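Local atomic coordinates of sefir domain protein (Bacillus cereus F65185, PDB entry 5Y8E), a protein that probably acts in signalling through SEFIR-SEFIR association, as a bacterial member of the STIR clan of interaction domains. Residues Val4-Trp10 / Val32-Arg38; Lys72-Arg76 / Leu114-Phe118. All blocks are in the same frame, centred on the assembly; numbering follows the deposited sequence.

Interaction 1: residues Val4-Trp10 / Val32-Arg38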
# COMPACT_ATOMS: atom_id res chain seq x y z
N VAL A 4 8.23 4.87 3.62
CA VAL A 4 7.12 4.01 3.21
C VAL A 4 5.76 4.72 3.34
O VAL A 4 5.37 5.12 4.45
CB VAL A 4 7.12 2.73 4.08
CG1 VAL A 4 5.95 1.84 3.71
CG2 VAL A 4 8.45 1.98 3.92
N PHE A 5 5.04 4.88 2.23
CA PHE A 5 3.69 5.44 2.25
C PHE A 5 2.67 4.31 2.34
O PHE A 5 2.83 3.28 1.68
CB PHE A 5 3.45 6.29 0.98
CG PHE A 5 2.02 6.74 0.80
CD1 PHE A 5 1.36 7.47 1.79
CD2 PHE A 5 1.33 6.43 -0.37
CE1 PHE A 5 0.04 7.88 1.61
CE2 PHE A 5 0.01 6.83 -0.55
CZ PHE A 5 -0.63 7.56 0.45
N ILE A 6 1.63 4.49 3.15
CA ILE A 6 0.57 3.50 3.25
C ILE A 6 -0.70 4.03 2.62
O ILE A 6 -1.29 5.01 3.10
CB ILE A 6 0.32 3.07 4.71
CG1 ILE A 6 1.60 2.52 5.34
CG2 ILE A 6 -0.83 2.05 4.78
CD1 ILE A 6 1.44 2.05 6.80
N SER A 7 -1.09 3.41 1.51
CA SER A 7 -2.32 3.75 0.82
C SER A 7 -3.40 2.79 1.31
O SER A 7 -3.25 1.57 1.22
CB SER A 7 -2.13 3.62 -0.69
OG SER A 7 -3.33 3.91 -1.41
N TYR A 8 -4.49 3.35 1.83
CA TYR A 8 -5.56 2.51 2.37
C TYR A 8 -6.89 3.24 2.36
O TYR A 8 -6.94 4.45 2.16
CB TYR A 8 -5.23 2.02 3.80
CG TYR A 8 -5.26 3.10 4.88
CD1 TYR A 8 -4.30 4.09 4.92
CD2 TYR A 8 -6.24 3.08 5.87
CE1 TYR A 8 -4.31 5.06 5.91
CE2 TYR A 8 -6.25 4.04 6.88
CZ TYR A 8 -5.28 5.03 6.88
OH TYR A 8 -5.28 6.01 7.84
N SER A 9 -7.97 2.49 2.54
CA SER A 9 -9.29 3.10 2.60
C SER A 9 -9.76 3.09 4.05
O SER A 9 -9.41 2.18 4.81
CB SER A 9 -10.28 2.31 1.74
OG SER A 9 -11.58 2.84 1.85
N TRP A 10 -10.54 4.09 4.46
CA TRP A 10 -11.06 4.12 5.82
C TRP A 10 -12.32 3.26 5.93
O TRP A 10 -13.42 3.75 6.20
CB TRP A 10 -11.36 5.56 6.25
CG TRP A 10 -10.13 6.38 6.60
CD1 TRP A 10 -8.85 6.16 6.18
CD2 TRP A 10 -10.08 7.53 7.45
NE1 TRP A 10 -8.00 7.12 6.70
CE2 TRP A 10 -8.74 7.97 7.49
CE3 TRP A 10 -11.04 8.24 8.18
CZ2 TRP A 10 -8.34 9.09 8.24
CZ3 TRP A 10 -10.65 9.36 8.91
CH2 TRP A 10 -9.31 9.76 8.94
N VAL A 32 12.02 1.97 9.52
CA VAL A 32 11.64 2.77 8.36
C VAL A 32 10.87 4.01 8.78
O VAL A 32 10.38 4.10 9.91
CB VAL A 32 10.80 1.96 7.35
CG1 VAL A 32 11.55 0.73 6.85
CG2 VAL A 32 9.45 1.58 7.94
N GLU A 33 10.76 4.96 7.86
CA GLU A 33 9.92 6.14 8.06
C GLU A 33 8.60 5.88 7.37
O GLU A 33 8.58 5.47 6.21
CB GLU A 33 10.59 7.37 7.45
CG GLU A 33 11.91 7.75 8.12
CD GLU A 33 11.71 8.27 9.53
OE1 GLU A 33 10.57 8.61 9.89
OE2 GLU A 33 12.71 8.34 10.28
N VAL A 34 7.50 6.11 8.08
CA VAL A 34 6.18 5.86 7.49
C VAL A 34 5.45 7.17 7.24
O VAL A 34 5.38 8.04 8.12
CB VAL A 34 5.31 4.90 8.35
CG1 VAL A 34 3.90 4.80 7.79
CG2 VAL A 34 5.95 3.52 8.41
N ILE A 35 4.94 7.31 6.02
CA ILE A 35 4.07 8.42 5.66
C ILE A 35 2.62 7.99 5.81
O ILE A 35 2.12 7.16 5.03
CB ILE A 35 4.33 8.88 4.20
CG1 ILE A 35 5.81 9.22 4.00
CG2 ILE A 35 3.44 10.07 3.86
CD1 ILE A 35 6.22 9.44 2.53
N LEU A 36 1.94 8.55 6.81
CA LEU A 36 0.56 8.15 7.13
C LEU A 36 -0.33 9.38 7.21
O LEU A 36 0.01 10.37 7.88
CB LEU A 36 0.53 7.40 8.47
CG LEU A 36 -0.83 6.82 8.89
CD1 LEU A 36 -1.29 5.74 7.90
CD2 LEU A 36 -0.75 6.26 10.31
N ASP A 37 -1.49 9.33 6.54
CA ASP A 37 -2.41 10.47 6.48
C ASP A 37 -2.76 11.06 7.85
O ASP A 37 -2.78 12.28 8.03
CB ASP A 37 -3.68 10.11 5.69
CG ASP A 37 -4.42 8.89 6.25
OD1 ASP A 37 -3.94 8.24 7.21
OD2 ASP A 37 -5.49 8.56 5.70
N ARG A 38 -3.01 10.21 8.83
CA ARG A 38 -3.47 10.71 10.12
C ARG A 38 -2.40 11.44 10.92
O ARG A 38 -2.71 12.35 11.69
CB ARG A 38 -4.12 9.59 10.91
CG ARG A 38 -5.32 9.03 10.17
CD ARG A 38 -5.85 7.80 10.85
NE ARG A 38 -6.40 8.11 12.16
CZ ARG A 38 -6.71 7.18 13.05
NH1 ARG A 38 -6.52 5.91 12.75
NH2 ARG A 38 -7.21 7.52 14.23
O HOH W 1 -2.05 7.32 4.38
O HOH W 2 -5.20 4.62 10.40
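Y8 and W10 reach across to the carboxylate of D37, one to each oxygen. The Y8 hydroxyl donates to D37 OD1 on its syn lone pair, with OH and OD1 2.7 Å apart and the ring and carboxylate planes 74° apart. W10 NE1 donates to D37 OD2 in a bent bond (3.1 Å, 141° at the hydrogen), again from the syn side but tilted out of the carboxylate plane. Both rings thus present an edge to the acid, and the two bonds fix its rotation. D37 CG lies between its own backbone N and carbonyl carbon (chi1 57°), which turns the carboxylate toward the aromatics. L36 CD1 packs at 3.7 Å from Y8 CE1. The aliphatic part of R38 runs past W10, with R38 CG 3.6 Å from W10 CZ2. One water links Y8 OH to R38 NH1; another joins I6 O to D37 N where the strands have parted. Upstream the strands pair in parallel: V4 N donates to E33 O and I35 N to V4 O (2.7 Å each), while I6 N to I35 O is weak. I6 CD1 meets V34 CG1 on the face covered by helix 13-29; F5 CD1 meets I35 CG2 at 3.9 Å on the face toward helix 47-57. Neighbouring parallel strands joined through helix 13-29 form a beta-alpha-beta unit, as in the TIR-like fold of SEFIR domains.

Interaction 2: residues Lys72-Arg76 / Leu114-Phe118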
# COMPACT_ATOMS: atom_id res chain seq x y z
N LYS A 72 -13.68 -0.35 -4.55
CA LYS A 72 -13.71 1.08 -4.88
C LYS A 72 -12.68 1.40 -5.96
O LYS A 72 -12.93 2.23 -6.85
CB LYS A 72 -13.46 1.91 -3.63
CG LYS A 72 -14.64 1.98 -2.66
CD LYS A 72 -14.17 2.32 -1.24
CE LYS A 72 -15.28 2.91 -0.38
NZ LYS A 72 -15.42 4.38 -0.59
N ALA A 73 -11.53 0.74 -5.89
CA ALA A 73 -10.49 0.90 -6.90
C ALA A 73 -11.00 0.43 -8.25
O ALA A 73 -10.67 1.00 -9.30
CB ALA A 73 -9.25 0.13 -6.51
N ASN A 74 -11.81 -0.63 -8.22
CA ASN A 74 -12.38 -1.19 -9.44
C ASN A 74 -13.55 -0.39 -10.01
O ASN A 74 -13.75 -0.37 -11.22
CB ASN A 74 -12.81 -2.64 -9.20
CG ASN A 74 -11.63 -3.59 -9.07
OD1 ASN A 74 -10.52 -3.29 -9.51
ND2 ASN A 74 -11.87 -4.75 -8.46
N THR A 75 -14.30 0.28 -9.15
CA THR A 75 -15.55 0.93 -9.57
C THR A 75 -15.42 2.44 -9.85
O THR A 75 -15.80 2.90 -10.93
CB THR A 75 -16.67 0.70 -8.54
OG1 THR A 75 -16.78 -0.70 -8.27
CG2 THR A 75 -18.00 1.21 -9.08
N ARG A 76 -14.89 3.18 -8.88
CA ARG A 76 -14.74 4.64 -9.00
C ARG A 76 -16.08 5.34 -9.22
O ARG A 76 -16.23 6.09 -10.19
CB ARG A 76 -13.77 5.00 -10.13
CG ARG A 76 -12.33 5.18 -9.72
CD ARG A 76 -11.39 4.90 -10.89
NE ARG A 76 -11.19 3.47 -11.07
CZ ARG A 76 -11.16 2.86 -12.25
NH1 ARG A 76 -11.32 3.56 -13.36
NH2 ARG A 76 -10.96 1.55 -12.32
N LEU A 114 -7.03 -7.65 -5.09
CA LEU A 114 -6.09 -6.85 -5.84
C LEU A 114 -6.92 -6.10 -6.86
O LEU A 114 -7.79 -6.69 -7.51
CB LEU A 114 -5.08 -7.76 -6.55
CG LEU A 114 -3.65 -7.27 -6.78
CD1 LEU A 114 -3.06 -6.79 -5.48
CD2 LEU A 114 -2.81 -8.39 -7.35
N PRO A 115 -6.68 -4.78 -7.01
CA PRO A 115 -7.45 -4.05 -8.02
C PRO A 115 -7.20 -4.62 -9.41
O PRO A 115 -6.09 -5.12 -9.65
CB PRO A 115 -6.90 -2.63 -7.91
CG PRO A 115 -6.46 -2.52 -6.49
CD PRO A 115 -5.87 -3.88 -6.18
N ASP A 116 -8.21 -4.57 -10.29
CA ASP A 116 -8.16 -5.18 -11.62
C ASP A 116 -6.97 -4.72 -12.46
O ASP A 116 -6.43 -5.48 -13.26
CB ASP A 116 -9.43 -4.83 -12.42
CG ASP A 116 -10.68 -5.50 -11.88
OD1 ASP A 116 -10.57 -6.61 -11.31
OD2 ASP A 116 -11.77 -4.91 -12.04
N PHE A 117 -6.59 -3.46 -12.27
CA PHE A 117 -5.62 -2.82 -13.15
C PHE A 117 -4.17 -2.95 -12.70
O PHE A 117 -3.26 -2.50 -13.40
CB PHE A 117 -5.99 -1.35 -13.36
CG PHE A 117 -6.13 -0.57 -12.09
CD1 PHE A 117 -5.02 0.02 -11.51
CD2 PHE A 117 -7.37 -0.41 -11.50
CE1 PHE A 117 -5.14 0.74 -10.34
CE2 PHE A 117 -7.51 0.32 -10.33
CZ PHE A 117 -6.39 0.89 -9.75
N PHE A 118 -3.96 -3.55 -11.53
CA PHE A 118 -2.61 -3.87 -11.09
C PHE A 118 -2.06 -4.92 -12.05
O PHE A 118 -2.62 -6.01 -12.19
CB PHE A 118 -2.61 -4.37 -9.65
CG PHE A 118 -2.67 -3.26 -8.62
CD1 PHE A 118 -2.08 -3.43 -7.38
CD2 PHE A 118 -3.30 -2.06 -8.91
CE1 PHE A 118 -2.12 -2.41 -6.43
CE2 PHE A 118 -3.35 -1.04 -7.96
CZ PHE A 118 -2.76 -1.22 -6.72
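The last turn of helix 67-75 meets a type I beta turn, P115 to F118, closed by a backbone bond from F118 N to P115 O, and CA atoms of N74 and P115 come within 5.9 Å. This joins a helix end of the SEFIR domain to the loop between strands 111-112 and 124-125. N74 supplies the polar link: its OD1 accepts from D116 N at 2.8 Å, almost straight, in the carbonyl plane and on a lone pair. The N74 amide and D116 carboxylate lie stacked, their planes 7° apart, with N74 CG 3.3 Å from D116 OD2. Beside them A73 CB rests against the proline ring, 3.8 Å from P115 CG. F117 has its CG between backbone N and carbonyl carbon (chi1 55°), which folds the ring back so that P115 CB lies over one face of the ring, toward its rim, and the F117 CE2 edge points at A73 O. P89 and Y92 of helix 89-93 also touch F117. R76, already out of the helix with positive phi, bends its chain back and stands its guanidinium at 90° to the F117 ring plane. Side-on, R76 grips a single oxygen: NE and NH2 each donate to A73 O at 3.1 Å.

Interaction 1 belongs to the buried core, joining strands 3-7 and 33-35 of the parallel part of the sheet; interaction 2 is only partly buried and ties a helix end to a loop on the opposite side of the chain's centre, about 19 Å away between centres. The first combines strand pairing with apolar side chains on both sheet faces and a carboxylate shared by two aromatics; the second has one side-chain-to-backbone bond across it and a small apolar patch. Helix 67-75 connects them: Y69 hydrogen-bonds to S7 and D68 to S9 through their side chains, and K72 CD packs against S9 OG at 4.1 Å.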